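Local structure of putative RNase YutE (Bacillus subtilis subsp. subtilis str. 168, 1YLM) at residues K11-F16 against R128-L133; C48-G53 against G66-I71; D58-R63 against T135-V140; H18-F23 against A121-P126. The protein probably acts as an RNase, the toxic component of a putative type VII toxin-antitoxin system, and is probably neutralised by its cognate antitoxin YutD. All coordinates share one frame; numbering follows the deposited sequence.

Contact 1 (K11-F16 against R128-L133)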
loop_
_atom_site.group_PDB
_atom_site.type_symbol
_atom_site.label_atom_id
_atom_site.label_comp_id
_atom_site.label_asym_id
_atom_site.label_seq_id
_atom_site.Cartn_x
_atom_site.Cartn_y
_atom_site.Cartn_z
ATOM N N LYS A 11 13.040 -7.865 -13.329
ATOM C CA LYS A 11 11.905 -6.938 -13.171
ATOM C C LYS A 11 11.650 -6.133 -11.921
ATOM O O LYS A 11 11.605 -4.896 -11.992
ATOM C CB LYS A 11 10.639 -7.406 -13.913
ATOM C CG LYS A 11 10.932 -7.656 -15.420
ATOM C CD LYS A 11 9.812 -8.443 -16.137
ATOM C CE LYS A 11 10.289 -9.156 -17.438
ATOM N NZ LYS A 11 9.228 -10.113 -17.961
ATOM N N THR A 12 11.498 -6.810 -10.796
ATOM C CA THR A 12 11.252 -6.040 -9.586
ATOM C C THR A 12 12.488 -5.294 -9.074
ATOM O O THR A 12 12.349 -4.209 -8.508
ATOM C CB THR A 12 10.374 -6.770 -8.507
ATOM O OG1 THR A 12 11.077 -7.006 -7.290
ATOM C CG2 THR A 12 9.662 -7.965 -9.046
ATOM N N LEU A 13 13.687 -5.839 -9.313
ATOM C CA LEU A 13 14.926 -5.113 -8.994
ATOM C C LEU A 13 15.079 -3.818 -9.794
ATOM O O LEU A 13 15.495 -2.798 -9.258
ATOM C CB LEU A 13 16.161 -6.014 -9.197
ATOM C CG LEU A 13 16.377 -7.189 -8.228
ATOM C CD1 LEU A 13 17.713 -7.868 -8.540
ATOM C CD2 LEU A 13 16.344 -6.755 -6.793
ATOM N N GLY A 14 14.748 -3.860 -11.085
ATOM C CA GLY A 14 14.783 -2.647 -11.917
ATOM C C GLY A 14 13.815 -1.583 -11.427
ATOM O O GLY A 14 14.157 -0.401 -11.359
ATOM N N PHE A 15 12.590 -2.016 -11.106
ATOM C CA PHE A 15 11.560 -1.138 -10.563
ATOM C C PHE A 15 12.046 -0.499 -9.264
ATOM O O PHE A 15 11.951 0.719 -9.083
ATOM C CB PHE A 15 10.324 -1.978 -10.288
ATOM C CG PHE A 15 9.125 -1.191 -9.832
ATOM C CD1 PHE A 15 8.274 -0.585 -10.771
ATOM C CD2 PHE A 15 8.812 -1.110 -8.472
ATOM C CE1 PHE A 15 7.131 0.123 -10.339
ATOM C CE2 PHE A 15 7.675 -0.405 -8.040
ATOM C CZ PHE A 15 6.847 0.208 -8.975
ATOM N N PHE A 16 12.528 -1.343 -8.352
ATOM C CA PHE A 16 13.164 -0.914 -7.102
ATOM C C PHE A 16 14.210 0.184 -7.318
ATOM O O PHE A 16 14.181 1.232 -6.660
ATOM C CB PHE A 16 13.796 -2.144 -6.430
ATOM C CG PHE A 16 14.553 -1.839 -5.152
ATOM C CD1 PHE A 16 13.904 -1.867 -3.915
ATOM C CD2 PHE A 16 15.921 -1.578 -5.189
ATOM C CE1 PHE A 16 14.606 -1.606 -2.720
ATOM C CE2 PHE A 16 16.631 -1.313 -4.006
ATOM C CZ PHE A 16 15.970 -1.332 -2.770
ATOM N N ARG A 128 23.491 -7.442 -4.453
ATOM C CA ARG A 128 23.561 -8.713 -3.719
ATOM C C ARG A 128 22.710 -9.786 -4.387
ATOM O O ARG A 128 23.164 -10.920 -4.578
ATOM C CB ARG A 128 23.072 -8.548 -2.270
ATOM C CG ARG A 128 23.878 -7.570 -1.438
ATOM C CD ARG A 128 25.221 -8.106 -0.980
ATOM N NE ARG A 128 25.936 -7.042 -0.264
ATOM C CZ ARG A 128 26.777 -6.179 -0.832
ATOM N NH1 ARG A 128 27.069 -6.264 -2.128
ATOM N NH2 ARG A 128 27.347 -5.229 -0.093
ATOM N N ILE A 129 21.469 -9.438 -4.720
ATOM C CA ILE A 129 20.579 -10.395 -5.377
ATOM C C ILE A 129 21.136 -10.862 -6.731
ATOM O O ILE A 129 21.138 -12.062 -7.026
ATOM C CB ILE A 129 19.146 -9.850 -5.583
ATOM C CG1 ILE A 129 18.480 -9.459 -4.240
ATOM C CG2 ILE A 129 18.300 -10.884 -6.302
ATOM C CD1 ILE A 129 18.367 -10.601 -3.192
ATOM N N ARG A 130 21.575 -9.917 -7.550
ATOM C CA ARG A 130 22.105 -10.257 -8.864
ATOM C C ARG A 130 23.354 -11.113 -8.791
ATOM O O ARG A 130 23.475 -12.032 -9.588
ATOM C CB ARG A 130 22.382 -9.011 -9.697
ATOM C CG ARG A 130 21.144 -8.304 -10.170
ATOM C CD ARG A 130 21.565 -7.051 -10.904
ATOM N NE ARG A 130 20.410 -6.262 -11.264
ATOM C CZ ARG A 130 20.189 -5.022 -10.853
ATOM N NH1 ARG A 130 21.081 -4.374 -10.103
ATOM N NH2 ARG A 130 19.081 -4.421 -11.242
ATOM N N SER A 131 24.273 -10.813 -7.864
ATOM C CA SER A 131 25.495 -11.627 -7.684
ATOM C C SER A 131 25.135 -13.053 -7.315
ATOM O O SER A 131 25.711 -13.998 -7.836
ATOM C CB SER A 131 26.427 -11.063 -6.596
ATOM O OG SER A 131 26.781 -9.714 -6.861
ATOM N N TYR A 132 24.176 -13.202 -6.413
ATOM C CA TYR A 132 23.710 -14.514 -6.005
ATOM C C TYR A 132 23.110 -15.278 -7.181
ATOM O O TYR A 132 23.452 -16.436 -7.404
ATOM C CB TYR A 132 22.694 -14.397 -4.866
ATOM C CG TYR A 132 22.501 -15.684 -4.097
ATOM C CD1 TYR A 132 23.269 -15.966 -2.964
ATOM C CD2 TYR A 132 21.559 -16.621 -4.511
ATOM C CE1 TYR A 132 23.085 -17.160 -2.253
ATOM C CE2 TYR A 132 21.361 -17.810 -3.810
ATOM C CZ TYR A 132 22.127 -18.075 -2.689
ATOM O OH TYR A 132 21.918 -19.265 -2.031
ATOM N N LEU A 133 22.238 -14.617 -7.941
ATOM C CA LEU A 133 21.638 -15.200 -9.142
ATOM C C LEU A 133 22.709 -15.644 -10.146
ATOM O O LEU A 133 22.669 -16.764 -10.666
ATOM C CB LEU A 133 20.678 -14.186 -9.792
ATOM C CG LEU A 133 19.364 -13.914 -9.042
ATOM C CD1 LEU A 133 18.575 -12.746 -9.628
ATOM C CD2 LEU A 133 18.513 -15.189 -9.003
#

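Contact 2 (C48-G53 against G66-I71)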
loop_
_atom_site.group_PDB
_atom_site.type_symbol
_atom_site.label_atom_id
_atom_site.label_comp_id
_atom_site.label_asym_id
_atom_site.label_seq_id
_atom_site.Cartn_x
_atom_site.Cartn_y
_atom_site.Cartn_z
ATOM N N CYS A 48 9.143 -4.594 -2.746
ATOM C CA CYS A 48 10.144 -5.143 -3.654
ATOM C C CYS A 48 11.134 -6.034 -2.898
ATOM O O CYS A 48 11.495 -7.108 -3.392
ATOM C CB CYS A 48 10.926 -4.033 -4.341
ATOM S SG CYS A 48 10.036 -3.141 -5.662
ATOM N N ILE A 49 11.573 -5.590 -1.718
ATOM C CA ILE A 49 12.509 -6.403 -0.924
ATOM C C ILE A 49 11.838 -7.697 -0.470
ATOM O O ILE A 49 12.418 -8.783 -0.605
ATOM C CB ILE A 49 13.065 -5.638 0.283
ATOM C CG1 ILE A 49 13.962 -4.478 -0.188
ATOM C CG2 ILE A 49 13.818 -6.598 1.234
ATOM C CD1 ILE A 49 14.229 -3.439 0.938
ATOM N N LEU A 50 10.627 -7.585 0.068
ATOM C CA LEU A 50 9.921 -8.771 0.581
ATOM C C LEU A 50 9.587 -9.768 -0.521
ATOM O O LEU A 50 9.755 -10.982 -0.337
ATOM C CB LEU A 50 8.645 -8.359 1.308
ATOM C CG LEU A 50 8.870 -7.549 2.593
ATOM C CD1 LEU A 50 7.548 -7.134 3.202
ATOM C CD2 LEU A 50 9.756 -8.296 3.622
ATOM N N ASP A 51 9.111 -9.243 -1.656
ATOM C CA ASP A 51 8.707 -10.073 -2.791
ATOM C C ASP A 51 9.923 -10.776 -3.383
ATOM O O ASP A 51 9.884 -11.992 -3.637
ATOM C CB ASP A 51 7.988 -9.220 -3.863
ATOM C CG ASP A 51 6.527 -8.906 -3.489
ATOM O OD1 ASP A 51 5.974 -9.572 -2.596
ATOM O OD2 ASP A 51 5.927 -8.009 -4.108
ATOM N N THR A 52 11.005 -10.022 -3.561
ATOM C CA THR A 52 12.280 -10.596 -4.038
ATOM C C THR A 52 12.807 -11.651 -3.060
ATOM O O THR A 52 13.195 -12.767 -3.469
ATOM C CB THR A 52 13.344 -9.502 -4.304
ATOM O OG1 THR A 52 12.879 -8.650 -5.366
ATOM C CG2 THR A 52 14.673 -10.145 -4.739
ATOM N N GLY A 53 12.807 -11.316 -1.772
ATOM C CA GLY A 53 13.207 -12.272 -0.726
ATOM C C GLY A 53 12.407 -13.566 -0.764
ATOM O O GLY A 53 12.997 -14.665 -0.759
ATOM N N GLY A 66 8.200 -17.776 8.536
ATOM C CA GLY A 66 6.928 -17.816 9.266
ATOM C C GLY A 66 6.081 -16.601 8.941
ATOM O O GLY A 66 4.865 -16.719 8.712
ATOM N N SER A 67 6.738 -15.443 8.897
ATOM C CA SER A 67 6.109 -14.161 8.569
ATOM C C SER A 67 7.038 -13.367 7.656
ATOM O O SER A 67 8.221 -13.693 7.547
ATOM C CB SER A 67 5.891 -13.343 9.842
ATOM O OG SER A 67 7.145 -12.908 10.372
ATOM N N TYR A 68 6.523 -12.302 7.034
ATOM C CA TYR A 68 7.385 -11.467 6.194
ATOM C C TYR A 68 8.615 -10.960 6.959
ATOM O O TYR A 68 9.668 -10.723 6.367
ATOM C CB TYR A 68 6.609 -10.337 5.485
ATOM C CG TYR A 68 6.114 -9.218 6.364
ATOM C CD1 TYR A 68 6.996 -8.271 6.899
ATOM C CD2 TYR A 68 4.757 -9.077 6.628
ATOM C CE1 TYR A 68 6.534 -7.228 7.700
ATOM C CE2 TYR A 68 4.281 -8.039 7.425
ATOM C CZ TYR A 68 5.175 -7.118 7.957
ATOM O OH TYR A 68 4.693 -6.085 8.737
ATOM N N ASP A 69 8.489 -10.846 8.283
ATOM C CA ASP A 69 9.580 -10.355 9.121
ATOM C C ASP A 69 10.778 -11.296 9.223
ATOM O O ASP A 69 11.868 -10.862 9.615
ATOM C CB ASP A 69 9.078 -10.013 10.529
ATOM C CG ASP A 69 8.573 -8.597 10.630
ATOM O OD1 ASP A 69 9.289 -7.661 10.181
ATOM O OD2 ASP A 69 7.453 -8.414 11.151
ATOM N N ASP A 70 10.570 -12.570 8.878
ATOM C CA ASP A 70 11.626 -13.596 8.946
ATOM C C ASP A 70 12.507 -13.635 7.690
ATOM O O ASP A 70 13.634 -14.156 7.714
ATOM C CB ASP A 70 10.989 -14.970 9.162
ATOM C CG ASP A 70 10.172 -15.032 10.432
ATOM O OD1 ASP A 70 10.756 -14.794 11.514
ATOM O OD2 ASP A 70 8.946 -15.303 10.348
ATOM N N ILE A 71 11.989 -13.072 6.608
ATOM C CA ILE A 71 12.654 -13.099 5.298
ATOM C C ILE A 71 14.125 -12.674 5.322
ATOM O O ILE A 71 14.989 -13.375 4.771
ATOM C CB ILE A 71 11.830 -12.292 4.251
ATOM C CG1 ILE A 71 10.504 -13.009 3.996
ATOM C CG2 ILE A 71 12.605 -12.120 2.948
ATOM C CD1 ILE A 71 9.458 -12.208 3.249
#

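Contact 3 (D58-R63 against T135-V140)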
loop_
_atom_site.group_PDB
_atom_site.type_symbol
_atom_site.label_atom_id
_atom_site.label_comp_id
_atom_site.label_asym_id
_atom_site.label_seq_id
_atom_site.Cartn_x
_atom_site.Cartn_y
_atom_site.Cartn_z
ATOM N N ASP A 58 11.828 -19.284 -2.051
ATOM C CA ASP A 58 11.055 -20.317 -2.746
ATOM C C ASP A 58 11.879 -20.999 -3.844
ATOM O O ASP A 58 11.906 -22.234 -3.921
ATOM C CB ASP A 58 9.768 -19.751 -3.347
ATOM C CG ASP A 58 8.773 -19.274 -2.285
ATOM O OD1 ASP A 58 8.962 -19.542 -1.069
ATOM O OD2 ASP A 58 7.794 -18.611 -2.678
ATOM N N GLY A 59 12.552 -20.206 -4.676
ATOM C CA GLY A 59 13.347 -20.742 -5.797
ATOM C C GLY A 59 14.551 -21.581 -5.373
ATOM O O GLY A 59 14.856 -22.616 -6.002
ATOM N N PHE A 60 15.243 -21.136 -4.315
ATOM C CA PHE A 60 16.481 -21.779 -3.852
ATOM C C PHE A 60 16.291 -22.718 -2.667
ATOM O O PHE A 60 17.268 -23.089 -2.050
ATOM C CB PHE A 60 17.557 -20.744 -3.517
ATOM C CG PHE A 60 18.165 -20.091 -4.738
ATOM C CD1 PHE A 60 17.846 -18.776 -5.056
ATOM C CD2 PHE A 60 19.046 -20.801 -5.566
ATOM C CE1 PHE A 60 18.390 -18.157 -6.173
ATOM C CE2 PHE A 60 19.601 -20.202 -6.701
ATOM C CZ PHE A 60 19.285 -18.869 -7.003
ATOM N N ILE A 61 15.047 -23.106 -2.383
ATOM C CA ILE A 61 14.725 -24.047 -1.278
ATOM C C ILE A 61 15.407 -23.626 0.014
ATOM O O ILE A 61 16.085 -24.426 0.671
ATOM C CB ILE A 61 15.131 -25.533 -1.582
ATOM C CG1 ILE A 61 15.017 -25.831 -3.070
ATOM C CG2 ILE A 61 14.285 -26.512 -0.725
ATOM C CD1 ILE A 61 15.485 -27.239 -3.452
HETATM N N MSE A 62 15.232 -22.357 0.368
HETATM C CA MSE A 62 15.732 -21.860 1.640
HETATM C C MSE A 62 14.689 -22.149 2.711
HETATM O O MSE A 62 13.547 -22.518 2.405
HETATM C CB MSE A 62 16.010 -20.353 1.549
HETATM C CG MSE A 62 17.058 -19.962 0.500
HETATM SE SE MSE A 62 17.321 -18.150 0.346
HETATM C CE MSE A 62 18.606 -18.116 -0.861
ATOM N N ARG A 63 15.066 -21.950 3.968
ATOM C CA ARG A 63 14.120 -22.115 5.071
ATOM C C ARG A 63 12.870 -21.286 4.812
ATOM O O ARG A 63 12.950 -20.154 4.325
ATOM C CB ARG A 63 14.766 -21.707 6.401
ATOM C CG ARG A 63 13.832 -21.787 7.590
ATOM C CD ARG A 63 14.619 -21.697 8.875
ATOM N NE ARG A 63 13.796 -22.103 10.014
ATOM C CZ ARG A 63 13.710 -23.345 10.489
ATOM N NH1 ARG A 63 14.405 -24.336 9.929
ATOM N NH2 ARG A 63 12.924 -23.597 11.534
ATOM N N THR A 135 25.931 -16.214 -9.622
ATOM C CA THR A 135 26.764 -17.275 -9.035
ATOM C C THR A 135 26.073 -18.633 -9.066
ATOM O O THR A 135 26.700 -19.642 -9.404
ATOM C CB THR A 135 27.222 -16.911 -7.593
ATOM O OG1 THR A 135 27.971 -15.689 -7.647
ATOM C CG2 THR A 135 28.097 -18.001 -6.998
ATOM N N GLU A 136 24.775 -18.660 -8.762
ATOM C CA GLU A 136 24.070 -19.921 -8.624
ATOM C C GLU A 136 23.435 -20.431 -9.915
ATOM O O GLU A 136 23.317 -21.641 -10.101
ATOM C CB GLU A 136 23.030 -19.845 -7.508
ATOM C CG GLU A 136 23.619 -19.597 -6.131
ATOM C CD GLU A 136 24.574 -20.709 -5.702
ATOM O OE1 GLU A 136 24.304 -21.887 -6.010
ATOM O OE2 GLU A 136 25.599 -20.394 -5.068
ATOM N N LEU A 137 23.029 -19.523 -10.798
ATOM C CA LEU A 137 22.304 -19.897 -12.015
ATOM C C LEU A 137 23.071 -19.547 -13.291
ATOM O O LEU A 137 22.687 -19.956 -14.393
ATOM C CB LEU A 137 20.927 -19.205 -12.050
ATOM C CG LEU A 137 20.039 -19.309 -10.805
ATOM C CD1 LEU A 137 18.803 -18.457 -10.977
ATOM C CD2 LEU A 137 19.662 -20.750 -10.500
ATOM N N GLY A 138 24.142 -18.779 -13.148
ATOM C CA GLY A 138 24.866 -18.282 -14.307
ATOM C C GLY A 138 24.255 -17.007 -14.873
ATOM O O GLY A 138 23.337 -16.418 -14.278
ATOM N N PRO A 139 24.754 -16.570 -16.036
ATOM C CA PRO A 139 24.430 -15.252 -16.577
ATOM C C PRO A 139 23.035 -15.097 -17.214
ATOM O O PRO A 139 22.598 -13.964 -17.459
ATOM C CB PRO A 139 25.527 -15.018 -17.630
ATOM C CG PRO A 139 26.067 -16.391 -17.962
ATOM C CD PRO A 139 25.682 -17.340 -16.893
ATOM N N VAL A 140 22.350 -16.203 -17.491
ATOM C CA VAL A 140 21.205 -16.151 -18.411
ATOM C C VAL A 140 19.939 -16.846 -17.922
ATOM O O VAL A 140 18.828 -16.311 -18.073
ATOM C CB VAL A 140 21.619 -16.675 -19.839
ATOM C CG1 VAL A 140 20.444 -16.752 -20.754
ATOM C CG2 VAL A 140 22.717 -15.785 -20.441
#

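Contact 4 (H18-F23 against A121-P126)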
loop_
_atom_site.group_PDB
_atom_site.type_symbol
_atom_site.label_atom_id
_atom_site.label_comp_id
_atom_site.label_asym_id
_atom_site.label_seq_id
_atom_site.Cartn_x
_atom_site.Cartn_y
_atom_site.Cartn_z
ATOM N N HIS A 18 14.641 2.198 -9.842
ATOM C CA HIS A 18 13.980 3.426 -10.291
ATOM C C HIS A 18 13.413 4.216 -9.104
ATOM O O HIS A 18 13.618 5.432 -9.006
ATOM C CB HIS A 18 12.899 3.134 -11.336
ATOM C CG HIS A 18 12.305 4.371 -11.940
ATOM N ND1 HIS A 18 13.030 5.238 -12.736
ATOM C CD2 HIS A 18 11.062 4.902 -11.842
ATOM C CE1 HIS A 18 12.250 6.241 -13.109
ATOM N NE2 HIS A 18 11.053 6.060 -12.580
ATOM N N GLN A 19 12.718 3.532 -8.189
ATOM C CA GLN A 19 12.115 4.239 -7.043
ATOM C C GLN A 19 13.209 4.820 -6.130
ATOM O O GLN A 19 13.067 5.950 -5.613
ATOM C CB GLN A 19 11.179 3.350 -6.222
ATOM C CG GLN A 19 10.103 2.502 -6.973
ATOM C CD GLN A 19 9.495 3.168 -8.205
ATOM O OE1 GLN A 19 9.548 2.618 -9.306
ATOM N NE2 GLN A 19 8.916 4.324 -8.027
ATOM N N LEU A 20 14.289 4.058 -5.927
ATOM C CA LEU A 20 15.430 4.559 -5.149
ATOM C C LEU A 20 16.044 5.803 -5.803
ATOM O O LEU A 20 16.345 6.781 -5.108
ATOM C CB LEU A 20 16.487 3.476 -4.943
ATOM C CG LEU A 20 17.552 3.643 -3.856
ATOM C CD1 LEU A 20 16.917 3.971 -2.517
ATOM C CD2 LEU A 20 18.299 2.322 -3.771
ATOM N N ALA A 21 16.212 5.766 -7.126
ATOM C CA ALA A 21 16.709 6.927 -7.890
ATOM C C ALA A 21 15.820 8.152 -7.665
ATOM O O ALA A 21 16.318 9.267 -7.500
ATOM C CB ALA A 21 16.802 6.606 -9.355
ATOM N N LEU A 22 14.511 7.931 -7.625
ATOM C CA LEU A 22 13.552 9.010 -7.414
ATOM C C LEU A 22 13.690 9.554 -6.001
ATOM O O LEU A 22 13.646 10.773 -5.796
ATOM C CB LEU A 22 12.124 8.532 -7.695
ATOM C CG LEU A 22 11.805 8.252 -9.165
ATOM C CD1 LEU A 22 10.382 7.737 -9.342
ATOM C CD2 LEU A 22 12.030 9.510 -10.024
ATOM N N PHE A 23 13.913 8.659 -5.037
ATOM C CA PHE A 23 14.153 9.075 -3.654
ATOM C C PHE A 23 15.383 9.969 -3.593
ATOM O O PHE A 23 15.406 10.965 -2.877
ATOM C CB PHE A 23 14.340 7.876 -2.715
ATOM C CG PHE A 23 14.724 8.274 -1.316
ATOM C CD1 PHE A 23 13.769 8.797 -0.449
ATOM C CD2 PHE A 23 16.044 8.174 -0.882
ATOM C CE1 PHE A 23 14.119 9.195 0.851
ATOM C CE2 PHE A 23 16.406 8.563 0.415
ATOM C CZ PHE A 23 15.436 9.074 1.281
ATOM N N ALA A 121 22.666 0.361 2.140
ATOM C CA ALA A 121 22.144 -1.016 2.143
ATOM C C ALA A 121 21.035 -1.170 1.091
ATOM O O ALA A 121 20.969 -2.178 0.374
ATOM C CB ALA A 121 21.636 -1.405 3.508
ATOM N N LEU A 122 20.182 -0.157 0.970
ATOM C CA LEU A 122 19.157 -0.181 -0.085
ATOM C C LEU A 122 19.753 -0.254 -1.497
ATOM O O LEU A 122 19.377 -1.124 -2.289
ATOM C CB LEU A 122 18.192 1.005 0.060
ATOM C CG LEU A 122 17.249 0.925 1.268
ATOM C CD1 LEU A 122 16.551 2.252 1.504
ATOM C CD2 LEU A 122 16.221 -0.206 1.091
ATOM N N GLN A 123 20.702 0.631 -1.792
ATOM C CA GLN A 123 21.398 0.641 -3.078
ATOM C C GLN A 123 22.094 -0.685 -3.380
ATOM O O GLN A 123 22.130 -1.124 -4.524
ATOM C CB GLN A 123 22.442 1.762 -3.120
ATOM C CG GLN A 123 21.859 3.169 -3.015
ATOM C CD GLN A 123 22.929 4.242 -2.864
ATOM O OE1 GLN A 123 24.045 3.974 -2.407
ATOM N NE2 GLN A 123 22.591 5.465 -3.242
ATOM N N ASP A 124 22.649 -1.310 -2.348
ATOM C CA ASP A 124 23.386 -2.563 -2.515
ATOM C C ASP A 124 22.518 -3.807 -2.644
ATOM O O ASP A 124 22.995 -4.833 -3.117
ATOM C CB ASP A 124 24.366 -2.750 -1.357
ATOM C CG ASP A 124 25.524 -1.773 -1.421
ATOM O OD1 ASP A 124 25.765 -1.201 -2.504
ATOM O OD2 ASP A 124 26.188 -1.586 -0.388
ATOM N N PHE A 125 21.255 -3.719 -2.219
ATOM C CA PHE A 125 20.358 -4.889 -2.232
ATOM C C PHE A 125 20.230 -5.558 -3.623
ATOM O O PHE A 125 20.406 -6.776 -3.731
ATOM C CB PHE A 125 18.984 -4.544 -1.636
ATOM C CG PHE A 125 18.012 -5.705 -1.616
ATOM C CD1 PHE A 125 18.141 -6.733 -0.666
ATOM C CD2 PHE A 125 16.985 -5.785 -2.544
ATOM C CE1 PHE A 125 17.259 -7.813 -0.659
ATOM C CE2 PHE A 125 16.077 -6.851 -2.527
ATOM C CZ PHE A 125 16.213 -7.861 -1.590
ATOM N N PRO A 126 19.930 -4.774 -4.686
ATOM C CA PRO A 126 19.879 -5.378 -6.034
ATOM C C PRO A 126 21.201 -6.028 -6.451
ATOM O O PRO A 126 21.195 -7.084 -7.087
ATOM C CB PRO A 126 19.570 -4.181 -6.961
ATOM C CG PRO A 126 19.000 -3.136 -6.094
ATOM C CD PRO A 126 19.586 -3.335 -4.719
#

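Contact 1 (K11-F16 against R128-L133)
Leu13 meets Ile129 and Arg130 chiefly with one methyl, which fills the angle between their side chains: Leu13 CD1 lies 3.8 Å from Ile129 CG2 and also 3.8 Å from Arg130 CG. The two helical segments run nearly antiparallel, at 157° between their N-to-C directions, and their axes come no closer than 11.5 Å. At that spacing side chains rather than backbones make the join, and the nearest CA atoms, those of Leu13 and Ile129, are 8.5 Å apart. Ile129 presents its two branches differently. CG2, set anti to the backbone N, faces Leu13, whereas the CG1 arm turns away from it. Arg130 works by length. Its CA–CB bond does not aim at the facing helix, but CG is swung beside the backbone N (chi1 -71°) and the chain then runs extended (chi2 177°), carrying the guanidinium alongside Leu13 in the direction opposite to that leucine's own side chain. Leu13 CD1 therefore covers one face of the guanidinium, and Arg130 NH2 arrives 3.9 Å from Leu13 CB. This NH2 forms a salt bridge with Glu17, one turn further along the helix of Leu13, so that a charged bond at the margin probably helps to fix the reach of the arm while its aliphatic part lies against the leucine. The contact joins the first helix, 6-23, to the last, 119-137. Pro126 also touches Leu13, Ile9 and Val80 border Ile129, and helix 32-59 packs on Thr12, Phe15, Phe16 and Leu133; Leu104 of the second subunit rests on Lys11, Thr12 and Phe15.

Contact 2 (C48-G53 against G66-I71)
Apolar packing carries this contact, with the two methyls of Leu50 divided between Tyr68 and Ile71. Leu50 CD1 approaches the ring obliquely, 3.9 Å from Tyr68 CD1, while Leu50 CD2 lies 3.9 Å from Ile71 CD1, the two side chains meeting at about a right angle. Tyr68 holds CG between its backbone N and carbonyl carbon (chi1 71°), which turns the ring across the leucine. Side chain against backbone comes next: Leu50 CD2 sits 3.7 Å from Tyr68 O, and Ile71 CG2 reaches to 3.7 Å from Gly53 CA, an approach open to it because Gly53 has no side chain on that face. Hydrogen bonds shape each segment from within. Asp70 OD2 accepts Ser67 N at 2.6 Å through its anti lone pair, and Ser67 OG donates to it from above the carboxylate plane, tying up the turn before helix 71-77. Thr52 OG1 donates to Cys48 O, 2.9 Å, on the face opposite Thr52 N. Around this, Ile93 of helix 83-93 covers Leu50 and Tyr68, and Arg96, the active-site residue inferred by similarity, makes a cation-pi contact with the Tyr68 ring. Ile49 and Thr52 pack on helix 119-137, and Cys48 and Thr52 on helix 6-23.

Contact 3 (D58-R63 against T135-V140)
The Phe60 ring meets Glu136 and Leu137 through its outer carbons, CE2 and CZ, and both residues approach its plane obliquely. Phe60 CE2 is 3.5 Å from Glu136 CB, so the aliphatic root of the glutamate does the touching. The Glu136 carboxylate plane stands 87° from that of the ring; its chain bends at chi2 (-61°), and after CB its nearest atom to the phenyl is CG, 4.1 Å from Phe60 CE2. Leu137 and Phe60 extend towards each other, the leucine ending in a fork: Leu137 CD2 lies 3.8 Å from Phe60 CE2, and Leu137 CG is 3.9 Å from Phe60 CZ. Phe60, the first residue to leave helical geometry after helix 32-59, points its CA–CB bond across to the other segment. With 9.2 Å between the CA atoms of Phe60 and Glu136, the ring bridges two helix C-terminal ends. Gly138, with positive phi, is the first residue beyond helix 119-137, and its carbonyl O accepts a hydrogen bond from Arg6. Tyr2 and Tyr132 each make an edge-to-face contact with Phe60, while Val4 and Leu133 add apolar cover, so the N-terminal loop, the end of helix 32-59 and the last turns of helix 119-137 converge here.

Contact 4 (H18-F23 against A121-P126)
Leu20 sets its CG anti to the backbone N (chi1 -163°) and turns at chi2 (52°), and this pair of torsions turns both methyls to Leu122, and CD2 to Gln123 as well. The site belongs to the all-helical HepT-like fold, where helix 6-23 packs against helix 119-137. Leu20 CD2 does most of the work, and much of what it meets is backbone: it lies 3.5 Å from Gln123 N, 3.6 Å from Gln123 CA and 3.7 Å from Leu122 C. The methyl thus sits over the peptide link itself, and the helices come close at this point, with 7.4 Å between the CA atoms of Leu20 and Gln123. On the side chains, Leu20 CD2 reaches Gln123 CG at 3.7 Å, the aliphatic start of an extended, otherwise exposed glutamine. Leu20 CD1 and CD2 straddle Leu122 CB, each 4.1 Å from it. Leu122 is buried further by Leu89 and Leu92 of helix 83-93 and by Ile115 of helix 108-117, and Phe23 packs on Tyr112. The other side of helix 6-23 faces the dimer partner, where His18 NE2 is hydrogen-bonded to Glu32 of the second subunit. At the end of segment 121-126 the last helix kinks at Pro126, whose N makes no bond to the preceding turn; Leu122 O instead receives Phe125 N, three residues on, at 3.2 Å.

Contacts 1 and 4 lie along the same pairing of helices 6-23 and 119-137, their centres 11 Å apart, and Phe16 bridges them, with Phe16 CD2 3.6 Å from Pro126 CG. Contact 3 continues the last helix to its end, its centre 12 Å from that of contact 1 and 22 Å from that of contact 4. Helix 32-59 ties contact 2 into the same core: Ile49 CD1 is 3.8 Å from Leu122 CD2 of contact 4, and Phe15 CD2 3.7 Å from Cys48 SG. Contact 2 alone adjoins the probable active site, the Leu50 side chain lying about 4 Å from that of Arg96, and Asp51 is hydrogen-bonded to Tyr103 of the second subunit.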